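Local coordinates for protein phthiocerol synthesis polyketide synthase type I PpsC (Mycobacterium tuberculosis, PDB 7AHB) that probably loads acyl extender units during phthiocerol synthesis, through the acyltransferase domain of a modular polyketide synthase, at residues A[173-187]-A[198-212]. Numbering follows the deposited sequence. Where two conformers were deposited one is given.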
loop_
_atom_site.group_PDB
_atom_site.type_symbol
_atom_site.label_atom_id
_atom_site.label_comp_id
_atom_site.label_asym_id
_atom_site.label_seq_id
_atom_site.Cartn_x
_atom_site.Cartn_y
_atom_site.Cartn_z
ATOM N N GLN A 173 3.566 -8.782 18.833
ATOM C CA GLN A 173 2.603 -9.832 19.134
ATOM C C GLN A 173 2.000 -10.436 17.877
ATOM O O GLN A 173 1.134 -11.319 17.970
ATOM C CB GLN A 173 1.471 -9.294 20.010
ATOM C CG GLN A 173 1.904 -8.562 21.229
ATOM C CD GLN A 173 0.908 -8.727 22.353
ATOM O OE1 GLN A 173 0.183 -7.788 22.699
ATOM N NE2 GLN A 173 0.886 -9.920 22.957
ATOM N N GLY A 174 2.392 -9.944 16.707
ATOM C CA GLY A 174 1.908 -10.528 15.473
ATOM C C GLY A 174 2.888 -10.265 14.357
ATOM O O GLY A 174 3.793 -9.435 14.480
ATOM N N THR A 175 2.706 -10.997 13.263
ATOM C CA THR A 175 3.475 -10.752 12.050
ATOM C C THR A 175 2.701 -11.386 10.905
ATOM O O THR A 175 1.580 -11.874 11.086
ATOM C CB THR A 175 4.917 -11.266 12.173
ATOM O OG1 THR A 175 5.681 -10.789 11.056
ATOM C CG2 THR A 175 4.965 -12.773 12.231
ATOM N N MET A 176 3.289 -11.367 9.716
ATOM C CA MET A 176 2.658 -11.978 8.556
ATOM C C MET A 176 3.730 -12.699 7.763
ATOM O O MET A 176 4.926 -12.509 7.993
ATOM C CB MET A 176 1.955 -10.948 7.676
ATOM C CG MET A 176 1.038 -10.028 8.432
ATOM S SD MET A 176 0.258 -8.811 7.268
ATOM C CE MET A 176 -1.029 -9.708 6.672
ATOM N N ALA A 177 3.293 -13.524 6.814
ATOM C CA ALA A 177 4.215 -14.303 5.997
ATOM C C ALA A 177 3.647 -14.439 4.595
ATOM O O ALA A 177 2.448 -14.681 4.429
ATOM C CB ALA A 177 4.454 -15.687 6.585
ATOM N N LEU A 178 4.517 -14.297 3.600
ATOM C CA LEU A 178 4.146 -14.499 2.205
ATOM C C LEU A 178 4.444 -15.945 1.833
ATOM O O LEU A 178 5.562 -16.422 2.046
ATOM C CB LEU A 178 4.922 -13.547 1.299
ATOM C CG LEU A 178 4.648 -13.608 -0.205
ATOM C CD1 LEU A 178 3.278 -13.115 -0.566
ATOM C CD2 LEU A 178 5.715 -12.782 -0.947
ATOM N N LEU A 179 3.450 -16.636 1.274
ATOM C CA LEU A 179 3.580 -18.049 0.935
ATOM C C LEU A 179 3.348 -18.250 -0.558
ATOM O O LEU A 179 2.496 -17.591 -1.154
ATOM C CB LEU A 179 2.571 -18.893 1.712
ATOM C CG LEU A 179 2.221 -18.500 3.136
ATOM C CD1 LEU A 179 1.093 -19.401 3.665
ATOM C CD2 LEU A 179 3.448 -18.595 4.026
ATOM N N GLU A 180 4.101 -19.172 -1.156
ATOM C CA GLU A 180 3.913 -19.533 -2.554
ATOM C C GLU A 180 2.799 -20.581 -2.650
ATOM O O GLU A 180 3.003 -21.713 -3.069
ATOM C CB GLU A 180 5.213 -20.043 -3.156
ATOM C CG GLU A 180 5.110 -20.337 -4.653
ATOM C CD GLU A 180 6.327 -21.040 -5.208
ATOM O OE1 GLU A 180 7.213 -21.474 -4.414
ATOM O OE2 GLU A 180 6.402 -21.199 -6.451
ATOM N N LEU A 181 1.617 -20.185 -2.178
ATOM C CA LEU A 181 0.413 -20.999 -2.237
ATOM C C LEU A 181 -0.741 -20.120 -2.685
ATOM O O LEU A 181 -0.758 -18.920 -2.405
ATOM C CB LEU A 181 0.077 -21.618 -0.885
ATOM C CG LEU A 181 1.090 -22.600 -0.294
ATOM C CD1 LEU A 181 0.724 -22.926 1.154
ATOM C CD2 LEU A 181 1.186 -23.839 -1.143
ATOM N N ASP A 182 -1.709 -20.726 -3.384
ATOM C CA ASP A 182 -2.921 -20.012 -3.752
ATOM C C ASP A 182 -3.823 -19.932 -2.529
ATOM O O ASP A 182 -3.492 -20.427 -1.447
ATOM C CB ASP A 182 -3.591 -20.666 -4.965
ATOM C CG ASP A 182 -4.147 -22.064 -4.692
ATOM O OD1 ASP A 182 -4.387 -22.440 -3.533
ATOM O OD2 ASP A 182 -4.401 -22.778 -5.695
ATOM N N ALA A 183 -4.964 -19.269 -2.685
ATOM C CA ALA A 183 -5.811 -18.990 -1.535
ATOM C C ALA A 183 -6.349 -20.267 -0.906
ATOM O O ALA A 183 -6.368 -20.379 0.317
ATOM C CB ALA A 183 -6.975 -18.082 -1.934
ATOM N N GLU A 184 -6.850 -21.215 -1.715
ATOM C CA GLU A 184 -7.478 -22.401 -1.137
ATOM C C GLU A 184 -6.437 -23.328 -0.515
ATOM O O GLU A 184 -6.712 -23.990 0.494
ATOM C CB GLU A 184 -8.308 -23.148 -2.191
ATOM C CG GLU A 184 -7.593 -23.653 -3.394
ATOM C CD GLU A 184 -8.552 -24.407 -4.356
ATOM O OE1 GLU A 184 -9.754 -24.558 -4.004
ATOM O OE2 GLU A 184 -8.120 -24.847 -5.458
ATOM N N ALA A 185 -5.251 -23.407 -1.112
ATOM C CA ALA A 185 -4.167 -24.158 -0.477
ATOM C C ALA A 185 -3.772 -23.527 0.856
ATOM O O ALA A 185 -3.492 -24.237 1.831
ATOM C CB ALA A 185 -2.956 -24.237 -1.403
ATOM N N THR A 186 -3.816 -22.188 0.933
ATOM C CA THR A 186 -3.501 -21.498 2.179
ATOM C C THR A 186 -4.575 -21.780 3.227
ATOM O O THR A 186 -4.269 -22.051 4.392
ATOM C CB THR A 186 -3.369 -19.987 1.929
ATOM O OG1 THR A 186 -2.264 -19.719 1.050
ATOM C CG2 THR A 186 -3.190 -19.253 3.229
ATOM N N GLU A 187 -5.853 -21.697 2.848
ATOM C CA GLU A 187 -6.912 -22.013 3.804
ATOM C C GLU A 187 -6.785 -23.448 4.303
ATOM O O GLU A 187 -7.096 -23.743 5.462
ATOM C CB GLU A 187 -8.280 -21.770 3.167
ATOM C CG GLU A 187 -8.530 -20.286 2.863
ATOM C CD GLU A 187 -9.764 -20.047 2.025
ATOM O OE1 GLU A 187 -10.317 -18.927 2.118
ATOM O OE2 GLU A 187 -10.169 -20.960 1.263
ATOM N N LEU A 198 -6.021 -15.845 6.678
ATOM C CA LEU A 198 -5.609 -15.438 5.339
ATOM C C LEU A 198 -5.671 -13.912 5.310
ATOM O O LEU A 198 -6.752 -13.334 5.422
ATOM C CB LEU A 198 -6.524 -16.052 4.280
ATOM C CG LEU A 198 -6.051 -15.900 2.841
ATOM C CD1 LEU A 198 -6.630 -17.009 1.945
ATOM C CD2 LEU A 198 -6.434 -14.526 2.279
ATOM N N GLY A 199 -4.520 -13.255 5.199
ATOM C CA GLY A 199 -4.465 -11.807 5.327
ATOM C C GLY A 199 -4.545 -11.043 4.025
ATOM O O GLY A 199 -5.231 -10.012 3.944
ATOM N N ILE A 200 -3.862 -11.536 2.997
ATOM C CA ILE A 200 -3.834 -10.862 1.704
ATOM C C ILE A 200 -3.958 -11.906 0.610
ATOM O O ILE A 200 -3.164 -12.850 0.554
ATOM C CB ILE A 200 -2.552 -10.031 1.491
ATOM C CG1 ILE A 200 -2.406 -8.994 2.614
ATOM C CG2 ILE A 200 -2.581 -9.339 0.115
ATOM C CD1 ILE A 200 -1.185 -8.083 2.463
ATOM N N TYR A 201 -4.943 -11.727 -0.273
ATOM C CA TYR A 201 -4.977 -12.462 -1.539
ATOM C C TYR A 201 -4.019 -11.725 -2.467
ATOM O O TYR A 201 -4.398 -10.721 -3.087
ATOM C CB TYR A 201 -6.383 -12.501 -2.122
ATOM C CG TYR A 201 -7.443 -13.140 -1.251
ATOM C CD1 TYR A 201 -7.703 -14.492 -1.326
ATOM C CD2 TYR A 201 -8.189 -12.378 -0.371
ATOM C CE1 TYR A 201 -8.685 -15.079 -0.536
ATOM C CE2 TYR A 201 -9.178 -12.940 0.420
ATOM C CZ TYR A 201 -9.427 -14.292 0.329
ATOM O OH TYR A 201 -10.406 -14.840 1.109
ATOM N N ALA A 202 -2.764 -12.191 -2.546
ATOM C CA ALA A 202 -1.763 -11.403 -3.261
ATOM C C ALA A 202 -1.838 -11.600 -4.777
ATOM O O ALA A 202 -1.711 -10.640 -5.547
ATOM C CB ALA A 202 -0.367 -11.738 -2.759
ATOM N N SER A 203 -2.034 -12.812 -5.216
ATOM C CA SER A 203 -2.071 -13.151 -6.626
ATOM C C SER A 203 -2.667 -14.549 -6.733
ATOM O O SER A 203 -2.979 -15.168 -5.703
ATOM C CB SER A 203 -0.681 -13.110 -7.234
ATOM O OG SER A 203 0.075 -14.221 -6.824
ATOM N N PRO A 204 -2.816 -15.094 -7.941
ATOM C CA PRO A 204 -3.274 -16.493 -8.046
ATOM C C PRO A 204 -2.282 -17.474 -7.471
ATOM O O PRO A 204 -2.648 -18.633 -7.232
ATOM C CB PRO A 204 -3.461 -16.711 -9.557
ATOM C CG PRO A 204 -3.525 -15.321 -10.156
ATOM C CD PRO A 204 -2.653 -14.451 -9.262
ATOM N N ARG A 205 -1.037 -17.047 -7.232
ATOM C CA ARG A 205 0.027 -17.955 -6.830
ATOM C C ARG A 205 0.619 -17.671 -5.463
ATOM O O ARG A 205 1.362 -18.513 -4.953
ATOM C CB ARG A 205 1.168 -17.927 -7.861
ATOM C CG ARG A 205 0.991 -18.912 -8.995
ATOM C CD ARG A 205 1.808 -18.501 -10.232
ATOM N NE ARG A 205 1.150 -17.414 -10.973
ATOM C CZ ARG A 205 0.064 -17.579 -11.741
ATOM N NH1 ARG A 205 -0.469 -16.535 -12.383
ATOM N NH2 ARG A 205 -0.505 -18.789 -11.851
ATOM N N GLN A 206 0.320 -16.529 -4.862
ATOM C CA GLN A 206 0.868 -16.153 -3.570
ATOM C C GLN A 206 -0.225 -15.629 -2.653
ATOM O O GLN A 206 -1.135 -14.918 -3.090
ATOM C CB GLN A 206 1.948 -15.078 -3.720
ATOM C CG GLN A 206 3.246 -15.584 -4.365
ATOM C CD GLN A 206 4.322 -14.510 -4.392
ATOM O OE1 GLN A 206 4.087 -13.391 -4.857
ATOM N NE2 GLN A 206 5.503 -14.842 -3.883
ATOM N N THR A 207 -0.096 -15.940 -1.368
ATOM C CA THR A 207 -1.060 -15.555 -0.350
ATOM C C THR A 207 -0.284 -15.192 0.906
ATOM O O THR A 207 0.744 -15.794 1.199
ATOM C CB THR A 207 -2.048 -16.710 -0.045
ATOM O OG1 THR A 207 -2.650 -17.204 -1.261
ATOM C CG2 THR A 207 -3.115 -16.269 0.900
ATOM N N VAL A 208 -0.795 -14.231 1.660
ATOM C CA VAL A 208 -0.168 -13.789 2.899
ATOM C C VAL A 208 -1.037 -14.253 4.054
ATOM O O VAL A 208 -2.262 -14.078 4.023
ATOM C CB VAL A 208 0.026 -12.259 2.941
ATOM C CG1 VAL A 208 0.646 -11.857 4.282
ATOM C CG2 VAL A 208 0.907 -11.809 1.792
ATOM N N ILE A 209 -0.399 -14.838 5.069
ATOM C CA ILE A 209 -1.060 -15.226 6.301
ATOM C C ILE A 209 -0.629 -14.271 7.409
ATOM O O ILE A 209 0.446 -13.649 7.375
ATOM C CB ILE A 209 -0.762 -16.689 6.686
ATOM C CG1 ILE A 209 0.747 -16.920 6.814
ATOM C CG2 ILE A 209 -1.387 -17.633 5.683
ATOM C CD1 ILE A 209 1.113 -18.338 7.399
ATOM N N SER A 210 -1.474 -14.174 8.422
ATOM C CA SER A 210 -1.260 -13.204 9.477
ATOM C C SER A 210 -1.620 -13.841 10.805
ATOM O O SER A 210 -2.590 -14.589 10.883
ATOM C CB SER A 210 -2.107 -11.926 9.237
ATOM O OG SER A 210 -1.933 -11.036 10.307
ATOM N N GLY A 211 -0.836 -13.548 11.844
ATOM C CA GLY A 211 -1.138 -14.062 13.152
ATOM C C GLY A 211 0.054 -14.016 14.096
ATOM O O GLY A 211 1.069 -13.363 13.841
ATOM N N PRO A 212 -0.067 -14.700 15.221
ATOM C CA PRO A 212 1.019 -14.676 16.242
ATOM C C PRO A 212 2.337 -15.168 15.667
ATOM O O PRO A 212 2.367 -16.139 14.895
ATOM C CB PRO A 212 0.500 -15.615 17.335
ATOM C CG PRO A 212 -1.002 -15.655 17.151
ATOM C CD PRO A 212 -1.246 -15.470 15.653
HETATM O O HOH W 1 1.675 -21.200 -6.003
HETATM O O HOH W 2 -10.830 -17.235 0.165
#
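Thr207 holds OG1 beside its own backbone N (chi1 -52°), which brings the hydroxyl to Leu181 O in a 2.8 Å hydrogen bond. Ile209 turns CG1 between its backbone N and carbonyl carbon (chi1 57°), and its CG2 then meets Leu179 and Thr186. Both residues belong to strand 207-211, which pairs antiparallel with strand 175-179 in the four-stranded sheet of the acyltransferase's small, ferredoxin-like subdomain. Six backbone hydrogen bonds join Thr175, Ala177 and Leu179 to Gly211, Ile209 and Thr207.

On one face of the sheet, Met176 crosses Val208 at about a right angle; its bent chain puts CE 3.6 Å from Val208 CG1. Leu178 CD1 rests on Val208 CG2, and its CD2 lies beside Gln206 NE2. On the other face, Leu179 CD1 packs against Ile209 CG2, while helix 213-225 touches Ala177 and Ile209. Helix 183-189 lies on this side too. Asp182 caps its first turn, with OD1 accepting from Ala185 N. Ala183 CB sits at the edge of the Tyr201 ring, in plane. Water 2 bridges Tyr201 OH and Glu187 OE1. Thr186 CG2 presses tightly on Ile209 CG2, at 3.4 Å.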